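Local coordinates for protein putative ribose 5-phosphate isomerase (Leishmania infantum, PDB 6FXW) that probably interconverts ribose 5-phosphate and ribulose 5-phosphate, as a type B isomerase of the pentose phosphate pathway, at residues C12-Y17 against G114-G119; P5-L10 against K35-G40; A59-E64 against R86-A91. All coordinates share one frame; numbering follows the deposited sequence.

Interaction 1 (C12-Y17 against G114-G119). With SO4 (sulfate ion), chain B.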
ATOM      1  N   CYS A  12       0.760  22.146  -2.430  1.00 11.99           N
ATOM      2  CA  CYS A  12       0.632  21.093  -3.394  0.50 12.16           C
ATOM      3  C   CYS A  12       0.948  21.663  -4.753  1.00 13.33           C
ATOM      4  O   CYS A  12       1.123  22.871  -4.925  1.00 15.27           O
ATOM      5  CB  CYS A  12      -0.773  20.462  -3.364  0.50 10.60           C
ATOM      6  SG  CYS A  12      -2.034  21.688  -3.864  0.50 10.82           S
ATOM      7  N   ASP A  13       1.092  20.737  -5.711  1.00 12.61           N
ATOM      8  CA  ASP A  13       1.178  21.115  -7.127  1.00 12.26           C
ATOM      9  C   ASP A  13      -0.206  20.915  -7.760  1.00 12.29           C
ATOM     10  O   ASP A  13      -1.203  20.680  -7.055  1.00 12.68           O
ATOM     11  CB  ASP A  13       2.343  20.456  -7.846  1.00 10.62           C
ATOM     12  CG  ASP A  13       2.176  18.938  -8.068  1.00 12.01           C
ATOM     13  OD1 ASP A  13       1.121  18.389  -7.719  1.00 11.80           O
ATOM     14  OD2 ASP A  13       3.061  18.371  -8.705  1.00 12.83           O
ATOM     15  N   HIS A  14      -0.266  20.920  -9.058  1.00 12.40           N
ATOM     16  CA  HIS A  14      -1.539  20.875  -9.755  1.00 13.26           C
ATOM     17  C   HIS A  14      -2.158  19.477  -9.638  1.00 12.84           C
ATOM     18  O   HIS A  14      -3.342  19.307  -9.870  1.00 13.98           O
ATOM     19  CB  HIS A  14      -1.357  21.169 -11.223  1.00 13.42           C
ATOM     20  CG  HIS A  14      -0.286  20.402 -11.833  1.00 13.22           C
ATOM     21  ND1 HIS A  14       1.049  20.723 -11.667  1.00 14.19           N
ATOM     22  CD2 HIS A  14      -0.342  19.214 -12.492  1.00 16.36           C
ATOM     23  CE1 HIS A  14       1.766  19.745 -12.208  1.00 17.13           C
ATOM     24  NE2 HIS A  14       0.941  18.844 -12.759  1.00 18.11           N
ATOM     25  N   ALA A  15      -1.361  18.477  -9.288  1.00 12.82           N
ATOM     26  CA  ALA A  15      -1.968  17.122  -9.189  1.00 13.69           C
ATOM     27  C   ALA A  15      -3.095  17.116  -8.146  1.00 14.87           C
ATOM     28  O   ALA A  15      -4.089  16.347  -8.269  1.00 13.94           O
ATOM     29  CB  ALA A  15      -0.948  16.134  -8.817  1.00 13.65           C
ATOM     30  N   ALA A  16      -2.989  17.957  -7.109  1.00 12.09           N
ATOM     31  CA  ALA A  16      -3.924  18.003  -6.037  1.00 13.69           C
ATOM     32  C   ALA A  16      -4.884  19.176  -6.142  1.00 15.64           C
ATOM     33  O   ALA A  16      -5.656  19.437  -5.234  1.00 16.97           O
ATOM     34  CB  ALA A  16      -3.228  18.031  -4.695  1.00 16.62           C
ATOM     35  N   TYR A  17      -4.884  19.827  -7.271  1.00 16.88           N
ATOM     36  CA  TYR A  17      -5.720  21.062  -7.355  1.00 19.44           C
ATOM     37  C   TYR A  17      -7.185  20.714  -7.249  1.00 20.68           C
ATOM     38  O   TYR A  17      -7.904  21.356  -6.490  1.00 21.98           O
ATOM     39  CB  TYR A  17      -5.392  21.861  -8.593  1.00 21.13           C
ATOM     40  CG  TYR A  17      -6.184  23.114  -8.689  1.00 21.22           C
ATOM     41  CD1 TYR A  17      -5.917  24.153  -7.843  1.00 21.90           C
ATOM     42  CD2 TYR A  17      -7.099  23.263  -9.680  1.00 23.35           C
ATOM     43  CE1 TYR A  17      -6.628  25.346  -7.916  1.00 20.63           C
ATOM     44  CE2 TYR A  17      -7.870  24.423  -9.766  1.00 25.27           C
ATOM     45  CZ  TYR A  17      -7.589  25.456  -8.887  1.00 23.13           C
ATOM     46  OH  TYR A  17      -8.259  26.696  -8.947  1.00 25.64           O
ATOM     47  N   GLY A 114       0.858  11.401  -1.915  1.00  9.66           N
ATOM     48  CA  GLY A 114       0.528  11.387  -3.309  1.00  9.69           C
ATOM     49  C   GLY A 114      -0.924  11.229  -3.549  1.00 10.44           C
ATOM     50  O   GLY A 114      -1.534  10.281  -3.009  1.00 12.02           O
ATOM     51  N   VAL A 115      -1.513  12.133  -4.281  1.00 10.53           N
ATOM     52  CA  VAL A 115      -2.934  12.055  -4.575  1.00 11.71           C
ATOM     53  C   VAL A 115      -3.227  11.145  -5.762  1.00 10.97           C
ATOM     54  O   VAL A 115      -4.391  10.694  -5.920  1.00 13.31           O
ATOM     55  CB  VAL A 115      -3.397  13.482  -4.833  1.00 16.28           C
ATOM     56  CG1 VAL A 115      -2.837  14.100  -6.068  1.00 15.28           C
ATOM     57  CG2 VAL A 115      -4.881  13.647  -4.778  1.00 22.11           C
ATOM     58  N   ARG A 116      -2.232  10.772  -6.585  1.00 11.30           N
ATOM     59  CA  ARG A 116      -2.452   9.829  -7.673  1.00 11.12           C
ATOM     60  C   ARG A 116      -2.132   8.395  -7.212  1.00 10.61           C
ATOM     61  O   ARG A 116      -2.439   7.429  -7.960  1.00 10.56           O
ATOM     62  CB  ARG A 116      -1.609  10.163  -8.893  1.00 11.86           C
ATOM     63  CG  ARG A 116      -1.960  11.507  -9.469  1.00 13.85           C
ATOM     64  CD  ARG A 116      -0.993  11.830 -10.584  1.00 16.89           C
ATOM     65  NE  ARG A 116      -1.311  13.163 -11.123  1.00 19.54           N
ATOM     66  CZ  ARG A 116      -0.490  13.856 -11.838  1.00 20.94           C
ATOM     67  NH1 ARG A 116       0.773  13.483 -11.974  1.00 24.26           N
ATOM     68  NH2 ARG A 116      -0.923  14.995 -12.346  1.00 21.13           N
ATOM     69  N   THR A 117      -1.635   8.218  -5.973  1.00 10.23           N
ATOM     70  CA  THR A 117      -1.226   6.909  -5.401  1.00 11.47           C
ATOM     71  C   THR A 117      -2.093   6.524  -4.232  1.00 11.06           C
ATOM     72  O   THR A 117      -2.546   5.383  -4.144  1.00 11.84           O
ATOM     73  CB  THR A 117       0.246   6.896  -5.039  1.00 12.20           C
ATOM     74  OG1 THR A 117       0.447   8.116  -4.290  1.00 11.99           O
ATOM     75  CG2 THR A 117       1.154   6.943  -6.240  1.00 12.19           C
ATOM     76  N   SER A 118      -2.450   7.444  -3.341  1.00 11.19           N
ATOM     77  CA  SER A 118      -3.250   7.159  -2.122  1.00 10.20           C
ATOM     78  C   SER A 118      -4.644   7.681  -2.374  1.00 11.33           C
ATOM     79  O   SER A 118      -4.860   8.849  -2.724  1.00 12.85           O
ATOM     80  CB  SER A 118      -2.674   7.873  -0.937  1.00 10.96           C
ATOM     81  OG  SER A 118      -1.379   7.376  -0.647  1.00 11.20           O
ATOM     82  N   GLY A 119      -5.671   6.838  -2.102  1.00  9.98           N
ATOM     83  CA  GLY A 119      -7.036   7.313  -2.092  1.00 10.49           C
ATOM     84  C   GLY A 119      -7.375   8.207  -0.928  1.00 10.88           C
ATOM     85  O   GLY A 119      -6.645   8.278   0.046  1.00 11.50           O
TER
HETATM   86  S   SO4 B 201       2.360  15.879 -14.700  1.00 24.92           S
HETATM   87  O1  SO4 B 201       1.980  15.370 -16.077  1.00 28.21           O
HETATM   88  O2  SO4 B 201       1.161  16.348 -14.007  1.00 24.06           O
HETATM   89  O3  SO4 B 201       2.968  14.604 -14.036  1.00 27.23           O
HETATM   90  O4  SO4 B 201       3.293  16.945 -14.928  1.00 29.24           O
HETATM   91  O   HOH W   1      -3.907  14.172 -10.113  1.00 25.36           O
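Ala15 lays its methyl group over one face of the Arg116 guanidinium, offset toward the rim, with CB 3.7 Å from Arg116 NH2. Arg116 reaches this place with its chain extended from CG to NE, so that the flat group runs past the short 3-10 turn and meets a sulfate ion edge-on. Two of its nitrogens serve the anion: NH2 donates to sulfate O2 at 3.0 Å, nearly straight at 168°, and NH1 to O3. His14 approaches the same O2 in the plane of its ring, NE2 donating at 2.8 Å. One oxygen thus takes a bond from each segment, and the anion, probably from the crystallisation liquor, links the two loops through the edges of the imidazole and the guanidinium. The third guanidinium nitrogen, Arg116 NE, donates to a water that in turn donates to Ala15 O (2.9 Å). Next to these polar groups, CG1 of Val115 sits between its own backbone N and carbonyl carbon (chi1 67°); it reaches Ala15 O at 3.4 Å and the CB atoms of Ala15 and Ala16. Within 12-17 an Asx turn, Ala15 N to Asp13 OD1 at 2.9 Å, bends the chain just ahead of Ala15. Arg140 and Arg144 of the third subunit complete the anion site, an arrangement consistent with the phosphate pocket of type B isomerases, which is shared between subunits. The two loops leave the C-terminal ends of strands 6-12 and 110-114, flank strand 67-72, where Val71 touches Ala16 and Val115, and lead into helices 20-29 and 120-131.

Interaction 2 (P5-L10 against K35-G40)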
ATOM      1  N   PRO A   5      -3.124  21.233  19.522  1.00 23.50           N
ATOM      2  CA  PRO A   5      -3.316  21.449  18.087  1.00 19.72           C
ATOM      3  C   PRO A   5      -2.225  22.289  17.444  1.00 19.70           C
ATOM      4  O   PRO A   5      -1.542  23.068  18.092  1.00 19.31           O
ATOM      5  CB  PRO A   5      -4.596  22.252  18.044  1.00 19.72           C
ATOM      6  CG  PRO A   5      -5.328  21.911  19.330  1.00 21.23           C
ATOM      7  CD  PRO A   5      -4.250  21.827  20.309  1.00 20.88           C
ATOM      8  N   LYS A   6      -2.065  22.054  16.139  1.00 21.44           N
ATOM      9  CA  LYS A   6      -0.962  22.571  15.352  1.00 22.11           C
ATOM     10  C   LYS A   6      -1.414  23.504  14.253  1.00 15.73           C
ATOM     11  O   LYS A   6      -2.536  23.398  13.736  1.00 16.76           O
ATOM     12  CB  LYS A   6      -0.362  21.367  14.561  1.00 27.52           C
ATOM     13  CG  LYS A   6       0.221  20.176  15.332  1.00 39.08           C
ATOM     14  CD  LYS A   6       1.365  20.625  16.215  1.00 45.29           C
ATOM     15  CE  LYS A   6       2.525  19.632  16.275  1.00 56.08           C
ATOM     16  NZ  LYS A   6       2.097  18.196  16.233  1.00 58.79           N
ATOM     17  N   ARG A   7      -0.524  24.417  13.886  1.00 14.30           N
ATOM     18  CA  ARG A   7      -0.713  25.324  12.743  1.00 12.99           C
ATOM     19  C   ARG A   7      -0.119  24.631  11.519  1.00 13.62           C
ATOM     20  O   ARG A   7       1.066  24.327  11.559  1.00 13.16           O
ATOM     21  CB  ARG A   7      -0.047  26.654  12.909  1.00 13.90           C
ATOM     22  CG  ARG A   7      -0.812  27.489  13.910  1.00 16.35           C
ATOM     23  CD  ARG A   7      -0.071  28.818  14.151  1.00 15.81           C
ATOM     24  NE  ARG A   7       0.147  29.652  13.003  1.00 15.31           N
ATOM     25  CZ  ARG A   7      -0.776  30.537  12.520  1.00 15.85           C
ATOM     26  NH1 ARG A   7      -1.984  30.677  13.088  1.00 16.30           N
ATOM     27  NH2 ARG A   7      -0.504  31.329  11.506  1.00 20.50           N
ATOM     28  N   VAL A   8      -0.959  24.365  10.528  1.00 12.27           N
ATOM     29  CA  VAL A   8      -0.594  23.472   9.391  1.00 12.25           C
ATOM     30  C   VAL A   8      -0.503  24.312   8.124  1.00 12.50           C
ATOM     31  O   VAL A   8      -1.488  24.992   7.710  1.00 14.50           O
ATOM     32  CB  VAL A   8      -1.622  22.351   9.250  1.00 12.84           C
ATOM     33  CG1 VAL A   8      -1.235  21.512   7.999  1.00 14.02           C
ATOM     34  CG2 VAL A   8      -1.742  21.520  10.532  1.00 12.47           C
ATOM     35  N   ALA A   9       0.604  24.224   7.421  1.00 12.20           N
ATOM     36  CA  ALA A   9       0.740  24.734   6.084  1.00 12.31           C
ATOM     37  C   ALA A   9       0.590  23.576   5.073  1.00 13.84           C
ATOM     38  O   ALA A   9       1.347  22.617   5.149  1.00 13.30           O
ATOM     39  CB  ALA A   9       2.106  25.394   5.902  1.00 12.91           C
ATOM     40  N   LEU A  10      -0.330  23.748   4.162  1.00 12.69           N
ATOM     41  CA  LEU A  10      -0.645  22.726   3.147  1.00 12.79           C
ATOM     42  C   LEU A  10      -0.190  23.264   1.814  1.00 12.24           C
ATOM     43  O   LEU A  10      -0.708  24.313   1.358  1.00 12.46           O
ATOM     44  CB  LEU A  10      -2.149  22.432   3.090  1.00 13.59           C
ATOM     45  CG  LEU A  10      -2.610  21.592   1.914  1.00 16.04           C
ATOM     46  CD1 LEU A  10      -2.115  20.167   2.080  1.00 17.66           C
ATOM     47  CD2 LEU A  10      -4.142  21.540   1.772  1.00 19.84           C
ATOM     48  N   LYS A  35      -5.049  26.046  12.811  1.00 17.05           N
ATOM     49  CA  LYS A  35      -5.134  26.842  11.617  1.00 17.59           C
ATOM     50  C   LYS A  35      -4.627  25.989  10.458  1.00 16.75           C
ATOM     51  O   LYS A  35      -3.713  25.198  10.684  1.00 16.44           O
ATOM     52  CB  LYS A  35      -4.179  28.013  11.729  1.00 20.13           C
ATOM     53  CG  LYS A  35      -4.049  28.884  10.512  1.00 22.67           C
ATOM     54  CD  LYS A  35      -5.126  29.835  10.393  1.00 25.01           C
ATOM     55  CE  LYS A  35      -4.747  30.866   9.300  1.00 25.02           C
ATOM     56  NZ  LYS A  35      -5.855  31.871   9.288  1.00 28.14           N
ATOM     57  N   VAL A  36      -5.219  26.105   9.283  1.00 14.69           N
ATOM     58  CA  VAL A  36      -4.749  25.470   8.066  1.00 15.76           C
ATOM     59  C   VAL A  36      -4.579  26.560   7.046  1.00 17.27           C
ATOM     60  O   VAL A  36      -5.543  27.305   6.740  1.00 18.89           O
ATOM     61  CB  VAL A  36      -5.670  24.358   7.543  1.00 20.12           C
ATOM     62  CG1 VAL A  36      -4.926  23.571   6.488  1.00 23.48           C
ATOM     63  CG2 VAL A  36      -6.134  23.489   8.687  1.00 24.82           C
ATOM     64  N   MET A  37      -3.385  26.679   6.463  1.00 15.82           N
ATOM     65  CA  MET A  37      -3.058  27.689   5.462  1.00 17.39           C
ATOM     66  C   MET A  37      -2.734  27.008   4.143  1.00 18.36           C
ATOM     67  O   MET A  37      -1.816  26.171   4.095  1.00 18.48           O
ATOM     68  CB  MET A  37      -1.804  28.484   5.910  1.00 19.92           C
ATOM     69  CG  MET A  37      -2.041  29.373   7.100  1.00 24.47           C
ATOM     70  SD  MET A  37      -0.545  29.728   8.076  1.00 26.59           S
ATOM     71  CE  MET A  37      -0.252  28.175   8.861  1.00 24.59           C
ATOM     72  N   TYR A  38      -3.399  27.356   3.042  1.00 15.70           N
ATOM     73  CA  TYR A  38      -3.174  26.778   1.749  1.00 15.87           C
ATOM     74  C   TYR A  38      -2.185  27.511   0.948  1.00 17.43           C
ATOM     75  O   TYR A  38      -2.398  28.751   0.737  1.00 18.68           O
ATOM     76  CB  TYR A  38      -4.501  26.671   0.983  1.00 14.14           C
ATOM     77  CG  TYR A  38      -4.343  26.106  -0.389  1.00 14.97           C
ATOM     78  CD1 TYR A  38      -3.922  24.797  -0.585  1.00 15.27           C
ATOM     79  CD2 TYR A  38      -4.578  26.871  -1.561  1.00 15.07           C
ATOM     80  CE1 TYR A  38      -3.721  24.273  -1.795  1.00 14.54           C
ATOM     81  CE2 TYR A  38      -4.421  26.345  -2.792  1.00 14.56           C
ATOM     82  CZ  TYR A  38      -4.015  24.982  -2.965  1.00 15.05           C
ATOM     83  OH  TYR A  38      -3.848  24.516  -4.200  1.00 16.09           O
ATOM     84  N   MET A  39      -1.111  26.886   0.555  1.00 17.52           N
ATOM     85  CA  MET A  39      -0.111  27.504  -0.231  1.00 20.90           C
ATOM     86  C   MET A  39       0.247  26.860  -1.416  1.00 24.12           C
ATOM     87  O   MET A  39       1.370  27.017  -1.800  1.00 38.65           O
ATOM     88  CB  MET A  39       1.214  27.726   0.573  1.00 26.04           C
ATOM     89  CG  MET A  39       1.083  27.634   2.051  1.00 28.13           C
ATOM     90  SD  MET A  39       2.653  27.886   2.830  1.00 24.25           S
ATOM     91  CE  MET A  39       1.974  28.807   4.160  1.00 27.02           C
ATOM     92  N   GLY A  40      -0.667  26.160  -2.035  1.00 27.40           N
ATOM     93  CA  GLY A  40      -0.565  25.670  -3.383  1.00 28.25           C
ATOM     94  C   GLY A  40      -1.210  26.572  -4.341  1.00 26.06           C
ATOM     95  O   GLY A  40      -1.587  27.700  -3.955  1.00 25.32           O
TER
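A bend at chi3 (59°) turns the guanidinium of Arg7 across the neighbouring strand, where Lys35 CG covers one of its faces and NH1 comes 3.7 Å from Lys35 CB. Met37 bends at its own chi3 (-72°), which puts SD 3.8 Å from Arg7 NH2 and carries CE back to within 3.6 Å of Val8 O. The arginine is also tied from outside the pair, its NE donating to Glu64 O. Beneath these side chains lies a regular parallel pairing: Val8 N binds Lys35 O, Met37 N binds Val8 O (2.8 Å), Leu10 N binds Met37 O, and Met39 N binds Leu10 O (2.7 Å). These are the two strands of a beta-alpha-beta unit whose connection is helix 20-29, within the five-stranded parallel sheet of order 2-1-3-5-4 of the RpiB fold; their directions differ by 17°. On the face of Val8 and Val36, Leu10 CD2 packs 4.0 Å from Tyr38 CD1, and helix 20-29 covers them. Past the strand end, Gly40 N lies over the centre of the Tyr38 ring, whose hydroxyl is bonded to Pro41 O. On the other face Ala9 CB meets Met39 CE at 3.8 Å, against helix 49-61.

Interaction 3 (A59-E64 against R86-A91). With SO4 (sulfate ion), chain C.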
ATOM      1  N   ALA A  59       7.509  28.639   5.534  1.00 12.34           N
ATOM      2  CA  ALA A  59       6.503  28.913   6.592  1.00 13.13           C
ATOM      3  C   ALA A  59       6.877  28.306   7.906  1.00 14.80           C
ATOM      4  O   ALA A  59       6.708  28.919   8.962  1.00 16.34           O
ATOM      5  CB  ALA A  59       5.118  28.475   6.166  1.00 14.58           C
ATOM      6  N   ILE A  60       7.321  27.056   7.886  1.00 12.44           N
ATOM      7  CA  ILE A  60       7.737  26.403   9.098  1.00 13.42           C
ATOM      8  C   ILE A  60       8.990  27.058   9.696  1.00 14.33           C
ATOM      9  O   ILE A  60       9.035  27.353  10.904  1.00 13.81           O
ATOM     10  CB  ILE A  60       7.965  24.913   8.856  1.00 12.27           C
ATOM     11  CG1 ILE A  60       6.625  24.247   8.512  1.00 14.49           C
ATOM     12  CG2 ILE A  60       8.601  24.236  10.019  1.00 13.95           C
ATOM     13  CD1 ILE A  60       6.735  22.872   7.891  1.00 14.23           C
ATOM     14  N   LEU A  61       9.991  27.304   8.862  1.00 13.40           N
ATOM     15  CA  LEU A  61      11.218  27.858   9.359  1.00 13.88           C
ATOM     16  C   LEU A  61      11.072  29.289   9.976  1.00 13.41           C
ATOM     17  O   LEU A  61      11.836  29.627  10.883  1.00 14.90           O
ATOM     18  CB  LEU A  61      12.275  27.840   8.258  1.00 14.51           C
ATOM     19  CG  LEU A  61      12.677  26.398   7.911  1.00 15.94           C
ATOM     20  CD1 LEU A  61      13.518  26.441   6.646  1.00 19.13           C
ATOM     21  CD2 LEU A  61      13.374  25.641   8.999  1.00 18.05           C
ATOM     22  N   LYS A  62      10.110  30.014   9.458  1.00 14.30           N
ATOM     23  CA  LYS A  62       9.835  31.375   9.966  1.00 14.02           C
ATOM     24  C   LYS A  62       8.843  31.342  11.108  1.00 14.85           C
ATOM     25  O   LYS A  62       8.525  32.457  11.602  1.00 16.39           O
ATOM     26  CB  LYS A  62       9.209  32.193   8.878  1.00 18.87           C
ATOM     27  CG  LYS A  62      10.078  32.549   7.739  1.00 27.74           C
ATOM     28  CD  LYS A  62       9.288  33.563   6.851  1.00 35.36           C
ATOM     29  CE  LYS A  62       7.798  33.242   6.565  1.00 41.11           C
ATOM     30  NZ  LYS A  62       7.326  33.909   5.265  1.00 43.39           N
ATOM     31  N   GLY A  63       8.337  30.195  11.507  1.00 14.48           N
ATOM     32  CA  GLY A  63       7.369  30.100  12.600  1.00 14.23           C
ATOM     33  C   GLY A  63       5.987  30.545  12.271  1.00 16.53           C
ATOM     34  O   GLY A  63       5.188  30.831  13.223  1.00 18.21           O
ATOM     35  N   GLU A  64       5.612  30.575  11.003  1.00 14.56           N
ATOM     36  CA  GLU A  64       4.270  30.835  10.617  1.00 16.46           C
ATOM     37  C   GLU A  64       3.407  29.561  10.681  1.00 16.03           C
ATOM     38  O   GLU A  64       2.209  29.636  10.813  1.00 16.08           O
ATOM     39  CB  GLU A  64       4.119  31.464   9.221  1.00 20.54           C
ATOM     40  CG  GLU A  64       4.712  32.839   9.054  1.00 26.70           C
ATOM     41  CD  GLU A  64       4.035  33.933   9.907  1.00 29.76           C
ATOM     42  OE1 GLU A  64       4.691  35.053  10.052  1.00 33.70           O
ATOM     43  OE2 GLU A  64       2.948  33.663  10.447  1.00 25.62           O
ATOM     44  N   ARG A  86      17.457  23.088   5.050  1.00 15.65           N
ATOM     45  CA  ARG A  86      18.047  22.904   6.346  1.00 17.58           C
ATOM     46  C   ARG A  86      17.035  23.040   7.465  1.00 16.21           C
ATOM     47  O   ARG A  86      16.260  23.988   7.469  1.00 18.57           O
ATOM     48  CB  ARG A  86      19.154  23.992   6.509  1.00 25.21           C
ATOM     49  CG  ARG A  86      19.872  23.967   7.839  1.00 34.61           C
ATOM     50  CD  ARG A  86      21.017  25.009   7.858  1.00 43.00           C
ATOM     51  NE  ARG A  86      21.788  24.923   9.103  1.00 53.68           N
ATOM     52  CZ  ARG A  86      21.640  25.721  10.170  1.00 65.45           C
ATOM     53  NH1 ARG A  86      22.424  25.547  11.236  1.00 63.17           N
ATOM     54  NH2 ARG A  86      20.727  26.705  10.196  1.00 68.66           N
ATOM     55  N   GLY A  87      17.010  22.131   8.392  1.00 15.16           N
ATOM     56  CA  GLY A  87      16.159  22.181   9.541  1.00 14.67           C
ATOM     57  C   GLY A  87      14.822  21.434   9.354  1.00 15.22           C
ATOM     58  O   GLY A  87      14.017  21.464  10.257  1.00 18.27           O
ATOM     59  N   ILE A  88      14.571  20.932   8.137  1.00 13.19           N
ATOM     60  CA  ILE A  88      13.316  20.239   7.844  1.00 12.86           C
ATOM     61  C   ILE A  88      13.533  18.778   7.651  1.00 12.05           C
ATOM     62  O   ILE A  88      14.477  18.352   6.965  1.00 14.68           O
ATOM     63  CB  ILE A  88      12.720  20.784   6.546  1.00 13.42           C
ATOM     64  CG1 ILE A  88      12.305  22.254   6.657  1.00 13.90           C
ATOM     65  CG2 ILE A  88      11.519  19.964   5.954  1.00 13.40           C
ATOM     66  CD1 ILE A  88      11.172  22.501   7.598  1.00 13.51           C
ATOM     67  N   ARG A  89      12.664  17.983   8.245  1.00 10.19           N
ATOM     68  CA  ARG A  89      12.579  16.538   7.975  1.00 10.99           C
ATOM     69  C   ARG A  89      11.184  16.321   7.386  1.00 10.10           C
ATOM     70  O   ARG A  89      10.139  16.580   8.028  1.00 10.87           O
ATOM     71  CB  ARG A  89      12.720  15.749   9.244  1.00 10.86           C
ATOM     72  CG  ARG A  89      14.145  15.836   9.872  1.00 12.33           C
ATOM     73  CD  ARG A  89      14.329  14.992  11.152  1.00 12.56           C
ATOM     74  NE  ARG A  89      13.440  15.368  12.211  1.00 12.61           N
ATOM     75  CZ  ARG A  89      13.662  16.428  13.026  1.00 12.85           C
ATOM     76  NH1 ARG A  89      14.791  17.174  12.870  1.00 13.58           N
ATOM     77  NH2 ARG A  89      12.772  16.750  13.938  1.00 13.76           N
ATOM     78  N   ALA A  90      11.161  15.742   6.204  1.00  9.82           N
ATOM     79  CA  ALA A  90       9.936  15.536   5.373  1.00  9.06           C
ATOM     80  C   ALA A  90       9.775  14.058   5.138  1.00  9.56           C
ATOM     81  O   ALA A  90      10.681  13.375   4.643  1.00 10.37           O
ATOM     82  CB  ALA A  90       9.979  16.310   4.122  1.00  8.73           C
ATOM     83  N   ALA A  91       8.598  13.531   5.472  1.00  9.48           N
ATOM     84  CA  ALA A  91       8.333  12.091   5.400  1.00 10.07           C
ATOM     85  C   ALA A  91       7.279  11.730   4.400  1.00 10.23           C
ATOM     86  O   ALA A  91       6.088  12.153   4.536  1.00  9.93           O
ATOM     87  CB  ALA A  91       7.866  11.579   6.745  1.00 10.29           C
TER
HETATM   88  S   SO4 C 202      13.773  20.081  15.301  1.00 30.84           S
HETATM   89  O1  SO4 C 202      12.782  19.040  15.734  1.00 30.22           O
HETATM   90  O2  SO4 C 202      13.005  21.205  14.606  1.00 28.29           O
HETATM   91  O3  SO4 C 202      14.434  20.599  16.554  1.00 34.35           O
HETATM   92  O4  SO4 C 202      14.902  19.586  14.462  1.00 30.27           O
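Ile60 and Leu61 pack on Ile88; one residue on, Arg89 makes no contact with the helix end but turns the edge of its guanidinium to a sulfate ion that lies in the plane of the group. The approach is two-pronged: NH1 donates to sulfate O4 at 2.9 Å and NH2 to O1 at 2.9 Å, both nearly straight, at 167° and 166°. A pair of donors facing a pair of oxygens holds the anion to one edge and limits its rotation. The rest of the group is held as well, NE by Asn106 O and NH2 by Asn107 O, while His109 NE2 adds a further bond to the sulfate. This ion probably comes from the crystallisation liquor.

The contact between the segments is apolar and small. Ile88 folds back at chi2 (-66°), bringing CD1 up to the helix end, 3.9 Å from Ile60 CG2 and 4.1 Å from Leu61 CD2. The isoleucine tip therefore touches two successive residues of the last helical turn. Leu61 sets both methyl groups against the Arg86 carbonyl oxygen, CD2 lying 3.7 Å and CD1 3.8 Å from Arg86 O. Gly87 has positive phi, a conformation that by itself calls for glycine, and leaves room for Leu61 CD2. Just beyond, the helix closes in a Schellman motif: Glu64 N bonds back to Ala59 O at 2.8 Å and Gly63 N to Ile60 O at 3.0 Å, with Gly63 at positive phi turning the chain away. The contact joins the C-terminal end of helix 49-61 to the loop entering strand 90-92, outermost within this chain; Ile110 of the adjacent strand 110-114 touches both Ile60 and Ile88, and Lys84 of the third subunit bonds to Ile88 O.

Along the chain, interactions 1 and 2 interleave their segments, whereas interaction 3 follows interaction 2 and lies between the two halves of interaction 1. All three belong to one parallel sheet and its helices. Interaction 2 pairs strand 33-38, outermost within this chain, with strand 6-12, whose far end opens into interaction 1; their centres are about 17 Å apart, and Tyr17 CD1 packs on Tyr38 OH. Interactions 2 and 3, about 12 Å between centres, meet where Met39 CE packs on Ala59 CB. Interactions 1 and 3, about 21 Å between centres and on opposite sides of the chain's centre, both reach the third subunit, and interaction 1 also the second, so both sides join the assembly.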